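Local coordinates for protein glycosyl hyrolase, family 3 (Deinococcus radiodurans, PDB 3TEV) that probably hydrolyses O-glycosidic bonds as a TIM-barrel glycoside hydrolase of family 3, at residues L76-H81 with I126-T131; T219-T224 with D256-T261; P132-N137 with P175-F180; L240-L245 with L283-D288. All coordinates share one frame; numbering follows the deposited sequence.

Interaction 1 (L76-H81 with I126-T131)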
loop_
_atom_site.group_PDB
_atom_site.type_symbol
_atom_site.label_atom_id
_atom_site.label_comp_id
_atom_site.label_asym_id
_atom_site.label_seq_id
_atom_site.Cartn_x
_atom_site.Cartn_y
_atom_site.Cartn_z
ATOM N N LEU A 76 7.995 9.814 1.083
ATOM C CA LEU A 76 6.727 9.195 1.474
ATOM C C LEU A 76 6.939 8.506 2.827
ATOM O O LEU A 76 7.753 7.573 2.952
ATOM C CB LEU A 76 6.209 8.222 0.413
ATOM C CG LEU A 76 5.846 8.893 -0.927
ATOM C CD1 LEU A 76 5.790 7.869 -2.100
ATOM C CD2 LEU A 76 4.546 9.738 -0.853
ATOM N N ILE A 77 6.249 9.019 3.841
ATOM C CA ILE A 77 6.347 8.494 5.187
ATOM C C ILE A 77 4.974 7.950 5.568
ATOM O O ILE A 77 4.020 8.715 5.844
ATOM C CB ILE A 77 6.874 9.545 6.205
ATOM C CG1 ILE A 77 8.271 10.016 5.785
ATOM C CG2 ILE A 77 6.977 8.908 7.604
ATOM C CD1 ILE A 77 8.751 11.348 6.383
ATOM N N ALA A 78 4.879 6.623 5.534
ATOM C CA ALA A 78 3.627 5.921 5.699
ATOM C C ALA A 78 3.552 5.322 7.089
ATOM O O ALA A 78 4.577 5.062 7.722
ATOM C CB ALA A 78 3.482 4.823 4.647
ATOM N N ILE A 79 2.329 5.091 7.551
ATOM C CA ILE A 79 2.120 4.355 8.774
ATOM C C ILE A 79 1.028 3.322 8.529
ATOM O O ILE A 79 0.110 3.542 7.741
ATOM C CB ILE A 79 1.747 5.296 9.963
ATOM C CG1 ILE A 79 1.675 4.503 11.285
ATOM C CG2 ILE A 79 0.426 6.043 9.682
ATOM C CD1 ILE A 79 1.812 5.364 12.546
ATOM N N ASP A 80 1.135 2.187 9.202
ATOM C CA ASP A 80 0.074 1.214 9.147
ATOM C C ASP A 80 -0.819 1.347 10.396
ATOM O O ASP A 80 -0.535 0.730 11.416
ATOM C CB ASP A 80 0.634 -0.205 8.977
ATOM C CG ASP A 80 -0.437 -1.210 8.524
ATOM O OD1 ASP A 80 -1.649 -0.864 8.544
ATOM O OD2 ASP A 80 -0.070 -2.348 8.148
ATOM N N HIS A 81 -1.856 2.184 10.293
ATOM C CA HIS A 81 -2.851 2.449 11.348
ATOM C C HIS A 81 -2.748 3.814 12.020
ATOM O O HIS A 81 -3.787 4.411 12.340
ATOM C CB HIS A 81 -2.920 1.340 12.406
ATOM C CG HIS A 81 -3.827 0.207 12.032
ATOM N ND1 HIS A 81 -5.123 0.403 11.595
ATOM C CD2 HIS A 81 -3.626 -1.135 12.039
ATOM C CE1 HIS A 81 -5.686 -0.772 11.357
ATOM N NE2 HIS A 81 -4.796 -1.721 11.616
ATOM N N ILE A 126 3.546 12.693 8.955
ATOM C CA ILE A 126 3.222 11.511 8.165
ATOM C C ILE A 126 2.302 11.931 7.026
ATOM O O ILE A 126 1.356 12.700 7.245
ATOM C CB ILE A 126 2.545 10.425 9.047
ATOM C CG1 ILE A 126 3.611 9.733 9.916
ATOM C CG2 ILE A 126 1.831 9.381 8.183
ATOM C CD1 ILE A 126 3.071 9.087 11.208
ATOM N N ASN A 127 2.563 11.440 5.819
ATOM C CA ASN A 127 1.755 11.833 4.668
ATOM C C ASN A 127 1.051 10.672 3.951
ATOM O O ASN A 127 0.490 10.849 2.869
ATOM C CB ASN A 127 2.579 12.698 3.688
ATOM C CG ASN A 127 3.797 11.960 3.099
ATOM O OD1 ASN A 127 4.170 10.867 3.538
ATOM N ND2 ASN A 127 4.408 12.561 2.087
ATOM N N TRP A 128 1.063 9.493 4.566
ATOM C CA TRP A 128 0.458 8.313 3.974
ATOM C C TRP A 128 -0.050 7.379 5.074
ATOM O O TRP A 128 0.697 7.014 5.973
ATOM C CB TRP A 128 1.474 7.634 3.058
ATOM C CG TRP A 128 1.113 6.296 2.463
ATOM C CD1 TRP A 128 0.462 5.248 3.086
ATOM C CD2 TRP A 128 1.485 5.806 1.160
ATOM N NE1 TRP A 128 0.385 4.154 2.229
ATOM C CE2 TRP A 128 0.999 4.481 1.044
ATOM C CE3 TRP A 128 2.177 6.356 0.087
ATOM C CZ2 TRP A 128 1.166 3.714 -0.123
ATOM C CZ3 TRP A 128 2.347 5.582 -1.068
ATOM C CH2 TRP A 128 1.834 4.290 -1.162
ATOM N N ASN A 129 -1.320 6.993 4.987
ATOM C CA ASN A 129 -1.923 6.036 5.912
ATOM C C ASN A 129 -2.537 4.880 5.125
ATOM O O ASN A 129 -3.234 5.101 4.124
ATOM C CB ASN A 129 -2.997 6.721 6.767
ATOM C CG ASN A 129 -3.453 5.864 7.939
ATOM O OD1 ASN A 129 -2.791 4.884 8.304
ATOM N ND2 ASN A 129 -4.582 6.230 8.545
ATOM N N PHE A 130 -2.293 3.654 5.564
ATOM C CA PHE A 130 -2.826 2.473 4.870
ATOM C C PHE A 130 -4.258 2.149 5.310
ATOM O O PHE A 130 -4.482 1.179 6.043
ATOM C CB PHE A 130 -1.924 1.261 5.104
ATOM C CG PHE A 130 -0.692 1.249 4.265
ATOM C CD1 PHE A 130 -0.759 0.913 2.912
ATOM C CD2 PHE A 130 0.549 1.524 4.826
ATOM C CE1 PHE A 130 0.413 0.899 2.123
ATOM C CE2 PHE A 130 1.722 1.498 4.059
ATOM C CZ PHE A 130 1.672 1.191 2.717
ATOM N N THR A 131 -5.200 3.015 4.933
ATOM C CA THR A 131 -6.656 2.794 5.027
ATOM C C THR A 131 -7.259 3.556 3.843
ATOM O O THR A 131 -6.588 4.417 3.270
ATOM C CB THR A 131 -7.344 3.349 6.335
ATOM O OG1 THR A 131 -6.842 4.663 6.643
ATOM C CG2 THR A 131 -7.193 2.404 7.516
#
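Ala78 and Trp128 pair in two adjoining parallel strands of the TIM barrel, 76-79 and 128-129. The pairing begins with a side chain. Asn127 has CG between its backbone N and carbonyl carbon (chi1 62°), which turns OD1 back to accept from Ile77 N in the plane of the amide carbonyl, at 2.8 Å and a fairly straight 163°. Asn127 N in turn donates to Ile77 O over 3.1 Å, so Ile77 is held at both its backbone N and its O, while ND2 of the same amide donates to Ala75 O and Phe331 O. Replacing this asparagine by a leucine would probably leave Ile77 N and those two carbonyls without their side-chain partner. Farther along, Ile79 N donates to Trp128 O at 3.0 Å and Phe130 N to Ile79 O at 3.2 Å. On the face bearing Ala78 and Trp128, the methyl of Ala78 lies over the indole, CB being 3.7 Å from the centroid of the five-membered ring in a CH-pi contact. Leu76 CD2 comes to the edge of that indole instead, and Trp128 NE1 stands over the face of the Phe130 ring. Behind the sheet, Ile79 CG2 meets Ile126 CG2 at 3.9 Å, the two side chains crossing at about a right angle where helix 107-124 packs through Leu121. Aromatic groups on the inner face and aliphatic branches against an outer helix give the two-sided packing of a beta/alpha-barrel strand pair.

Interaction 2 (T219-T224 with D256-T261)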
loop_
_atom_site.group_PDB
_atom_site.type_symbol
_atom_site.label_atom_id
_atom_site.label_comp_id
_atom_site.label_asym_id
_atom_site.label_seq_id
_atom_site.Cartn_x
_atom_site.Cartn_y
_atom_site.Cartn_z
ATOM N N THR A 219 -9.231 7.597 -5.049
ATOM C CA THR A 219 -8.194 6.754 -4.460
ATOM C C THR A 219 -6.803 7.051 -5.055
ATOM O O THR A 219 -6.496 6.612 -6.154
ATOM C CB THR A 219 -8.556 5.250 -4.641
ATOM O OG1 THR A 219 -9.893 5.018 -4.178
ATOM C CG2 THR A 219 -7.602 4.359 -3.872
ATOM N N PRO A 220 -5.952 7.780 -4.318
ATOM C CA PRO A 220 -4.629 8.160 -4.846
ATOM C C PRO A 220 -3.594 7.009 -4.854
ATOM O O PRO A 220 -2.591 7.094 -5.581
ATOM C CB PRO A 220 -4.167 9.267 -3.897
ATOM C CG PRO A 220 -5.272 9.435 -2.883
ATOM C CD PRO A 220 -6.157 8.257 -2.944
ATOM N N ALA A 221 -3.850 5.964 -4.056
ATOM C CA ALA A 221 -2.966 4.795 -3.932
ATOM C C ALA A 221 -3.763 3.546 -3.590
ATOM O O ALA A 221 -4.781 3.606 -2.856
ATOM C CB ALA A 221 -1.913 5.026 -2.884
ATOM N N ILE A 222 -3.305 2.419 -4.134
ATOM C CA ILE A 222 -3.920 1.134 -3.902
ATOM C C ILE A 222 -2.846 0.117 -3.529
ATOM O O ILE A 222 -1.821 0.057 -4.187
ATOM C CB ILE A 222 -4.615 0.638 -5.166
ATOM C CG1 ILE A 222 -5.819 1.540 -5.498
ATOM C CG2 ILE A 222 -5.073 -0.816 -4.973
ATOM C CD1 ILE A 222 -6.632 1.077 -6.705
HETATM N N MSE A 223 -3.094 -0.670 -2.484
HETATM C CA MSE A 223 -2.197 -1.734 -2.084
HETATM C C MSE A 223 -2.759 -3.065 -2.545
HETATM O O MSE A 223 -3.950 -3.363 -2.310
HETATM C CB MSE A 223 -2.013 -1.763 -0.586
HETATM C CG MSE A 223 -0.926 -2.746 -0.132
HETATM SE SE MSE A 223 -1.195 -3.186 1.710
HETATM C CE MSE A 223 0.572 -3.096 2.375
ATOM N N THR A 224 -1.912 -3.861 -3.200
ATOM C CA THR A 224 -2.349 -5.133 -3.756
ATOM C C THR A 224 -2.178 -6.286 -2.788
ATOM O O THR A 224 -1.306 -6.278 -1.931
ATOM C CB THR A 224 -1.489 -5.535 -4.925
ATOM O OG1 THR A 224 -0.195 -5.891 -4.402
ATOM C CG2 THR A 224 -1.356 -4.408 -5.882
ATOM N N ASP A 256 -4.635 5.712 -12.731
ATOM C CA ASP A 256 -3.310 6.341 -12.838
ATOM C C ASP A 256 -2.675 6.679 -11.478
ATOM O O ASP A 256 -1.684 7.404 -11.423
ATOM C CB ASP A 256 -3.336 7.577 -13.765
ATOM C CG ASP A 256 -1.968 7.837 -14.469
ATOM O OD1 ASP A 256 -1.164 6.890 -14.723
ATOM O OD2 ASP A 256 -1.693 9.018 -14.775
ATOM N N GLY A 257 -3.212 6.137 -10.388
ATOM C CA GLY A 257 -2.606 6.363 -9.093
ATOM C C GLY A 257 -1.482 5.382 -8.791
ATOM O O GLY A 257 -1.088 4.599 -9.651
ATOM N N VAL A 258 -0.991 5.415 -7.550
ATOM C CA VAL A 258 0.132 4.594 -7.109
ATOM C C VAL A 258 -0.347 3.167 -6.820
ATOM O O VAL A 258 -1.349 2.971 -6.119
ATOM C CB VAL A 258 0.749 5.193 -5.832
ATOM C CG1 VAL A 258 1.716 4.199 -5.115
ATOM C CG2 VAL A 258 1.428 6.545 -6.146
ATOM N N ILE A 259 0.350 2.174 -7.368
ATOM C CA ILE A 259 0.116 0.798 -6.948
ATOM C C ILE A 259 1.291 0.345 -6.107
ATOM O O ILE A 259 2.434 0.431 -6.559
ATOM C CB ILE A 259 -0.062 -0.122 -8.135
ATOM C CG1 ILE A 259 -1.276 0.331 -8.958
ATOM C CG2 ILE A 259 -0.179 -1.583 -7.670
ATOM C CD1 ILE A 259 -1.442 -0.423 -10.283
ATOM N N VAL A 260 1.018 -0.102 -4.879
ATOM C CA VAL A 260 2.062 -0.591 -3.981
ATOM C C VAL A 260 1.778 -2.067 -3.664
ATOM O O VAL A 260 0.627 -2.446 -3.552
ATOM C CB VAL A 260 2.206 0.305 -2.682
ATOM C CG1 VAL A 260 0.908 0.343 -1.903
ATOM C CG2 VAL A 260 3.329 -0.206 -1.760
ATOM N N THR A 261 2.815 -2.896 -3.556
ATOM C CA THR A 261 2.627 -4.308 -3.214
ATOM C C THR A 261 2.429 -4.438 -1.720
ATOM O O THR A 261 3.020 -3.661 -0.956
ATOM C CB THR A 261 3.890 -5.098 -3.427
ATOM O OG1 THR A 261 4.847 -4.695 -2.408
ATOM C CG2 THR A 261 4.439 -4.875 -4.821
#
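Ile222 N donates to Val258 O at 2.8 Å, one of four backbone hydrogen bonds that join the parallel strands, starting from Pro220 O, which accepts from Val258 N. Val260 N then donates to Ile222 O, and Thr224 N to Val260 O at 2.9 Å. On the face of Ala221, Met223, Val258 and Val260, the methyl CG1 of Val260 sits between its own backbone N and carbonyl carbon (chi1 59°), which lays it 3.8 Å from CB of Met223, which is selenomethionine in the crystal. Ala221 CB faces Val258 CB at 4.0 Å there. On the face of Ile222, Thr224 and Ile259, Thr224 CG2 meets Ile259 CG2 at 3.5 Å, the side chains crossing at about a right angle. Gly257 runs close to Pro220 O, where a CB would clash. Farther out, Leu249 of helix 242-252 backs Ile222 and Ile259, and Leu327 of helix 314-330 meets Pro220 and Val258. Ala177 bonds the backbone of strand 221-224 on its far side, as Asp288 and Leu289 do for strand 258-261. The polar load thus falls on the main chain; the Thr261 hydroxyl bonds Met291 N, whereas the buried Thr224 OG1 has no partner in the model, a probable small energetic cost.

Interaction 3 (P132-N137 with P175-F180)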
loop_
_atom_site.group_PDB
_atom_site.type_symbol
_atom_site.label_atom_id
_atom_site.label_comp_id
_atom_site.label_asym_id
_atom_site.label_seq_id
_atom_site.Cartn_x
_atom_site.Cartn_y
_atom_site.Cartn_z
ATOM N N PRO A 132 -8.518 3.246 3.475
ATOM C CA PRO A 132 -9.397 2.272 4.132
ATOM C C PRO A 132 -9.220 0.837 3.628
ATOM O O PRO A 132 -8.791 0.603 2.497
ATOM C CB PRO A 132 -10.796 2.770 3.757
ATOM C CG PRO A 132 -10.595 3.334 2.340
ATOM C CD PRO A 132 -9.180 3.905 2.328
ATOM N N VAL A 133 -9.565 -0.108 4.491
ATOM C CA VAL A 133 -9.820 -1.466 4.088
ATOM C C VAL A 133 -11.110 -1.410 3.254
ATOM O O VAL A 133 -12.118 -0.892 3.722
ATOM C CB VAL A 133 -10.021 -2.342 5.346
ATOM C CG1 VAL A 133 -10.681 -3.691 5.003
ATOM C CG2 VAL A 133 -8.687 -2.530 6.076
ATOM N N LEU A 134 -11.057 -1.900 2.016
ATOM C CA LEU A 134 -12.255 -2.021 1.182
ATOM C C LEU A 134 -12.593 -3.487 0.972
ATOM O O LEU A 134 -13.423 -3.826 0.126
ATOM C CB LEU A 134 -12.077 -1.333 -0.177
ATOM C CG LEU A 134 -11.739 0.162 -0.230
ATOM C CD1 LEU A 134 -11.560 0.676 -1.680
ATOM C CD2 LEU A 134 -12.791 0.966 0.505
ATOM N N ASP A 135 -11.921 -4.359 1.720
ATOM C CA ASP A 135 -12.272 -5.778 1.760
ATOM C C ASP A 135 -13.701 -5.894 2.295
ATOM O O ASP A 135 -14.125 -5.093 3.127
ATOM C CB ASP A 135 -11.297 -6.569 2.653
ATOM C CG ASP A 135 -9.826 -6.350 2.272
ATOM O OD1 ASP A 135 -9.495 -6.280 1.066
ATOM O OD2 ASP A 135 -8.988 -6.262 3.192
ATOM N N ILE A 136 -14.431 -6.885 1.792
ATOM C CA ILE A 136 -15.801 -7.145 2.211
ATOM C C ILE A 136 -15.866 -8.420 3.035
ATOM O O ILE A 136 -15.520 -9.502 2.557
ATOM C CB ILE A 136 -16.742 -7.313 0.992
ATOM C CG1 ILE A 136 -16.664 -6.097 0.077
ATOM C CG2 ILE A 136 -18.196 -7.573 1.457
ATOM C CD1 ILE A 136 -17.300 -6.320 -1.262
ATOM N N ASN A 137 -16.326 -8.284 4.271
ATOM C CA ASN A 137 -16.585 -9.427 5.152
ATOM C C ASN A 137 -17.885 -10.164 4.744
ATOM O O ASN A 137 -18.874 -10.157 5.480
ATOM C CB ASN A 137 -16.642 -8.936 6.613
ATOM C CG ASN A 137 -16.786 -10.071 7.623
ATOM O OD1 ASN A 137 -17.708 -10.065 8.457
ATOM N ND2 ASN A 137 -15.879 -11.050 7.558
ATOM N N PRO A 175 -4.429 8.521 1.538
ATOM C CA PRO A 175 -4.887 7.238 2.057
ATOM C C PRO A 175 -4.538 6.162 1.038
ATOM O O PRO A 175 -4.326 6.475 -0.129
ATOM C CB PRO A 175 -6.400 7.440 2.154
ATOM C CG PRO A 175 -6.710 8.362 1.029
ATOM C CD PRO A 175 -5.501 9.234 0.813
ATOM N N CYS A 176 -4.476 4.910 1.447
ATOM C CA CYS A 176 -4.197 3.837 0.492
ATOM C C CYS A 176 -5.212 2.727 0.702
ATOM O O CYS A 176 -5.224 2.110 1.766
ATOM C CB CYS A 176 -2.776 3.315 0.688
ATOM S SG CYS A 176 -2.220 2.019 -0.477
ATOM N N ALA A 177 -6.071 2.497 -0.288
ATOM C CA ALA A 177 -7.081 1.449 -0.220
ATOM C C ALA A 177 -6.416 0.061 -0.279
ATOM O O ALA A 177 -5.474 -0.149 -1.047
ATOM C CB ALA A 177 -8.061 1.610 -1.365
ATOM N N LYS A 178 -6.903 -0.878 0.529
ATOM C CA LYS A 178 -6.366 -2.238 0.519
ATOM C C LYS A 178 -7.489 -3.267 0.775
ATOM O O LYS A 178 -8.552 -2.875 1.258
ATOM C CB LYS A 178 -5.259 -2.356 1.557
ATOM C CG LYS A 178 -5.676 -1.922 2.931
ATOM C CD LYS A 178 -4.497 -1.853 3.898
ATOM C CE LYS A 178 -5.030 -1.854 5.328
ATOM N NZ LYS A 178 -3.981 -1.530 6.320
ATOM N N HIS A 179 -7.313 -4.549 0.414
ATOM C CA HIS A 179 -6.174 -5.080 -0.374
ATOM C C HIS A 179 -6.673 -5.555 -1.727
ATOM O O HIS A 179 -7.336 -6.590 -1.826
ATOM C CB HIS A 179 -5.547 -6.289 0.309
ATOM C CG HIS A 179 -5.245 -6.080 1.751
ATOM N ND1 HIS A 179 -6.235 -5.947 2.702
ATOM C CD2 HIS A 179 -4.063 -5.997 2.413
ATOM C CE1 HIS A 179 -5.675 -5.785 3.891
ATOM N NE2 HIS A 179 -4.358 -5.808 3.743
ATOM N N PHE A 180 -6.338 -4.820 -2.766
ATOM C CA PHE A 180 -6.836 -5.111 -4.081
ATOM C C PHE A 180 -6.302 -6.464 -4.593
ATOM O O PHE A 180 -5.117 -6.741 -4.475
ATOM C CB PHE A 180 -6.425 -3.976 -5.004
ATOM C CG PHE A 180 -6.942 -4.112 -6.377
ATOM C CD1 PHE A 180 -8.232 -3.690 -6.687
ATOM C CD2 PHE A 180 -6.149 -4.676 -7.368
ATOM C CE1 PHE A 180 -8.715 -3.824 -7.969
ATOM C CE2 PHE A 180 -6.626 -4.822 -8.643
ATOM C CZ PHE A 180 -7.910 -4.401 -8.952
#
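Asp135 and His179 meet with their flat groups nearly coplanar, carboxylate and imidazole planes 12° apart. One face of the imidazole is occupied by Lys178 CB, 3.7 Å above the ring, and its edge carries the carboxylate; His183 packs edge-to-face with the same ring. The site lies in the Lys-His-Phe-Pro-Gly-His-Gly sequence characteristic of family 3 glycoside hydrolases, at the end of a TIM-barrel strand, where Lys and His probably line the substrate pocket as in relatives. Asp135 grips His179 twice: OD2 accepts from ND1 through its syn lone pair at 2.8 Å, in the ring plane, and OD1 accepts from the backbone N at 2.9 Å, nearly straight, with the donor 30° out of the carboxylate plane. Asp135 CG lies beside its own backbone N (chi1 -53°), which carries both oxygens toward the histidine. OD1 also accepts from His183 N, so one carboxylate ties the strand end at His179 to the chain at His183. With an alanine in place of this aspartate, ND1 and N of His179, and His183 N, would probably lose their acceptor, and the imidazole would be freer to turn. The peptide bonds before His179 and Pro132 are cis. Lys178 N donates to Pro132 O at 3.1 Å, and Leu134 N to Lys178 O at 2.8 Å, almost straight. The extended lysine chain sends NZ to Phe130 O, with a long, weak ion pair to Asp80. On its way, Lys178 CE passes the methyl CG2 of Val133 at 3.8 Å, while Leu134 CD1 rests on Ala177 CB at 3.6 Å.

Interaction 4 (L240-L245 with L283-D288)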
loop_
_atom_site.group_PDB
_atom_site.type_symbol
_atom_site.label_atom_id
_atom_site.label_comp_id
_atom_site.label_asym_id
_atom_site.label_seq_id
_atom_site.Cartn_x
_atom_site.Cartn_y
_atom_site.Cartn_z
ATOM N N LEU A 240 1.818 -10.040 -8.385
ATOM C CA LEU A 240 2.796 -10.438 -9.416
ATOM C C LEU A 240 2.135 -10.682 -10.767
ATOM O O LEU A 240 2.718 -11.329 -11.643
ATOM C CB LEU A 240 3.551 -11.702 -8.977
ATOM C CG LEU A 240 4.269 -11.669 -7.616
ATOM C CD1 LEU A 240 4.788 -13.064 -7.233
ATOM C CD2 LEU A 240 5.404 -10.607 -7.548
ATOM N N SER A 241 0.914 -10.188 -10.924
ATOM C CA SER A 241 0.100 -10.476 -12.089
ATOM C C SER A 241 0.022 -9.298 -13.061
ATOM O O SER A 241 -0.651 -8.325 -12.785
ATOM C CB SER A 241 -1.314 -10.846 -11.641
ATOM O OG SER A 241 -2.185 -10.929 -12.764
ATOM N N PRO A 242 0.706 -9.384 -14.204
ATOM C CA PRO A 242 0.469 -8.315 -15.193
ATOM C C PRO A 242 -0.996 -8.216 -15.647
ATOM O O PRO A 242 -1.465 -7.105 -15.924
ATOM C CB PRO A 242 1.380 -8.691 -16.376
ATOM C CG PRO A 242 1.708 -10.141 -16.168
ATOM C CD PRO A 242 1.672 -10.396 -14.681
ATOM N N ARG A 243 -1.719 -9.338 -15.711
ATOM C CA ARG A 243 -3.122 -9.296 -16.127
ATOM C C ARG A 243 -3.956 -8.435 -15.162
ATOM O O ARG A 243 -4.871 -7.717 -15.592
ATOM C CB ARG A 243 -3.719 -10.704 -16.256
ATOM C CG ARG A 243 -3.107 -11.536 -17.395
ATOM C CD ARG A 243 -3.753 -12.923 -17.550
ATOM N NE ARG A 243 -5.193 -12.800 -17.801
ATOM C CZ ARG A 243 -5.917 -13.635 -18.543
ATOM N NH1 ARG A 243 -5.350 -14.685 -19.138
ATOM N NH2 ARG A 243 -7.215 -13.412 -18.695
ATOM N N ILE A 244 -3.628 -8.494 -13.871
ATOM C CA ILE A 244 -4.413 -7.790 -12.871
ATOM C C ILE A 244 -3.943 -6.344 -12.700
ATOM O O ILE A 244 -4.747 -5.412 -12.804
ATOM C CB ILE A 244 -4.420 -8.534 -11.518
ATOM C CG1 ILE A 244 -5.199 -9.862 -11.676
ATOM C CG2 ILE A 244 -4.978 -7.620 -10.418
ATOM C CD1 ILE A 244 -5.285 -10.714 -10.439
ATOM N N LEU A 245 -2.645 -6.154 -12.470
ATOM C CA LEU A 245 -2.151 -4.818 -12.225
ATOM C C LEU A 245 -2.184 -3.938 -13.475
ATOM O O LEU A 245 -2.514 -2.750 -13.365
ATOM C CB LEU A 245 -0.756 -4.852 -11.621
ATOM C CG LEU A 245 -0.590 -5.678 -10.346
ATOM C CD1 LEU A 245 0.794 -5.475 -9.826
ATOM C CD2 LEU A 245 -1.612 -5.347 -9.240
ATOM N N LEU A 283 7.233 -5.102 -10.037
ATOM C CA LEU A 283 7.425 -3.853 -10.747
ATOM C C LEU A 283 7.074 -4.065 -12.219
ATOM O O LEU A 283 6.328 -3.275 -12.785
ATOM C CB LEU A 283 8.848 -3.325 -10.574
ATOM C CG LEU A 283 9.181 -2.830 -9.159
ATOM C CD1 LEU A 283 10.695 -2.772 -8.977
ATOM C CD2 LEU A 283 8.509 -1.461 -8.828
ATOM N N ARG A 284 7.548 -5.167 -12.806
ATOM C CA ARG A 284 7.255 -5.481 -14.209
ATOM C C ARG A 284 5.756 -5.651 -14.437
ATOM O O ARG A 284 5.215 -5.149 -15.429
ATOM C CB ARG A 284 7.973 -6.757 -14.653
ATOM C CG ARG A 284 9.434 -6.599 -14.988
ATOM C CD ARG A 284 9.984 -7.860 -15.691
ATOM N NE ARG A 284 11.313 -7.610 -16.248
ATOM C CZ ARG A 284 12.391 -8.340 -15.989
ATOM N NH1 ARG A 284 12.319 -9.406 -15.202
ATOM N NH2 ARG A 284 13.547 -8.016 -16.540
ATOM N N ALA A 285 5.085 -6.370 -13.535
ATOM C CA ALA A 285 3.642 -6.586 -13.658
ATOM C C ALA A 285 2.833 -5.276 -13.625
ATOM O O ALA A 285 1.724 -5.214 -14.174
ATOM C CB ALA A 285 3.155 -7.536 -12.568
ATOM N N GLY A 286 3.371 -4.242 -12.978
ATOM C CA GLY A 286 2.666 -2.963 -12.894
ATOM C C GLY A 286 2.699 -2.163 -11.592
ATOM O O GLY A 286 2.160 -1.051 -11.561
ATOM N N ALA A 287 3.285 -2.704 -10.520
ATOM C CA ALA A 287 3.485 -1.938 -9.284
ATOM C C ALA A 287 4.418 -0.753 -9.525
ATOM O O ALA A 287 5.371 -0.849 -10.319
ATOM C CB ALA A 287 4.072 -2.826 -8.202
ATOM N N ASP A 288 4.147 0.357 -8.836
ATOM C CA ASP A 288 5.072 1.504 -8.817
ATOM C C ASP A 288 6.053 1.416 -7.656
ATOM O O ASP A 288 7.115 2.054 -7.688
ATOM C CB ASP A 288 4.295 2.811 -8.664
ATOM C CG ASP A 288 3.254 2.979 -9.729
ATOM O OD1 ASP A 288 3.633 2.998 -10.926
ATOM O OD2 ASP A 288 2.055 3.042 -9.390
#
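Ala285 is pressed into the start of helix 242-252, its CB 3.5 Å from Pro242 N and 3.6 Å from Ser241 C, a methyl seated mainly on backbone atoms, with Pro242 CD and Leu245 CD1 beside it. Next to this methyl, Leu245 CB reaches Ala285 O at 3.6 Å and lies near Gly286 CA; its CG is set anti to the carbonyl carbon (chi1 -55°), and the branch CD1 runs on to Ala287 N at 3.8 Å. Gly286 has no side chain to obstruct this: a CB there would crowd Leu245 CB, and its positive phi of 140° by itself favours glycine. The outer side is looser. There the partly exposed Pro242 brings its ring carbon CD no nearer to Ala285 CB than 3.9 Å. Polar atoms are served from nearby: Ser241 OG caps its helix by accepting from Ile244 N at 3.0 Å and also bonds Asp233, and Ala285 O has a hydrogen bond with Thr246 OG1. An N-capped helix start thus packs on the Schellman motif that ends helix 275-285, a join between two of the helices that surround a TIM barrel.

Overall arrangement
Interactions 1 and 2 pair strands of one parallel sheet, the barrel wall; interaction 3 bridges a loop after strand 128-129 to strand 174-180 of the same sheet, and interaction 4 joins two helix ends outside it. All four are largely buried, interactions 2 and 3 through nearly all their touching residues, with open edges at His81 in interaction 1 and Pro242 in interaction 4. Interactions 1 and 2 rest mainly on backbone bonds and apolar side chains and meet inside the barrel, Trp128 and Phe130 packing on Val260. Interaction 3 is distinguished by a polar side-chain contact, a carboxylate-imidazole pair. Interaction 4 is tied to interaction 2 by Asp288, which accepts from Ile259 N, and by Leu245 against Thr224.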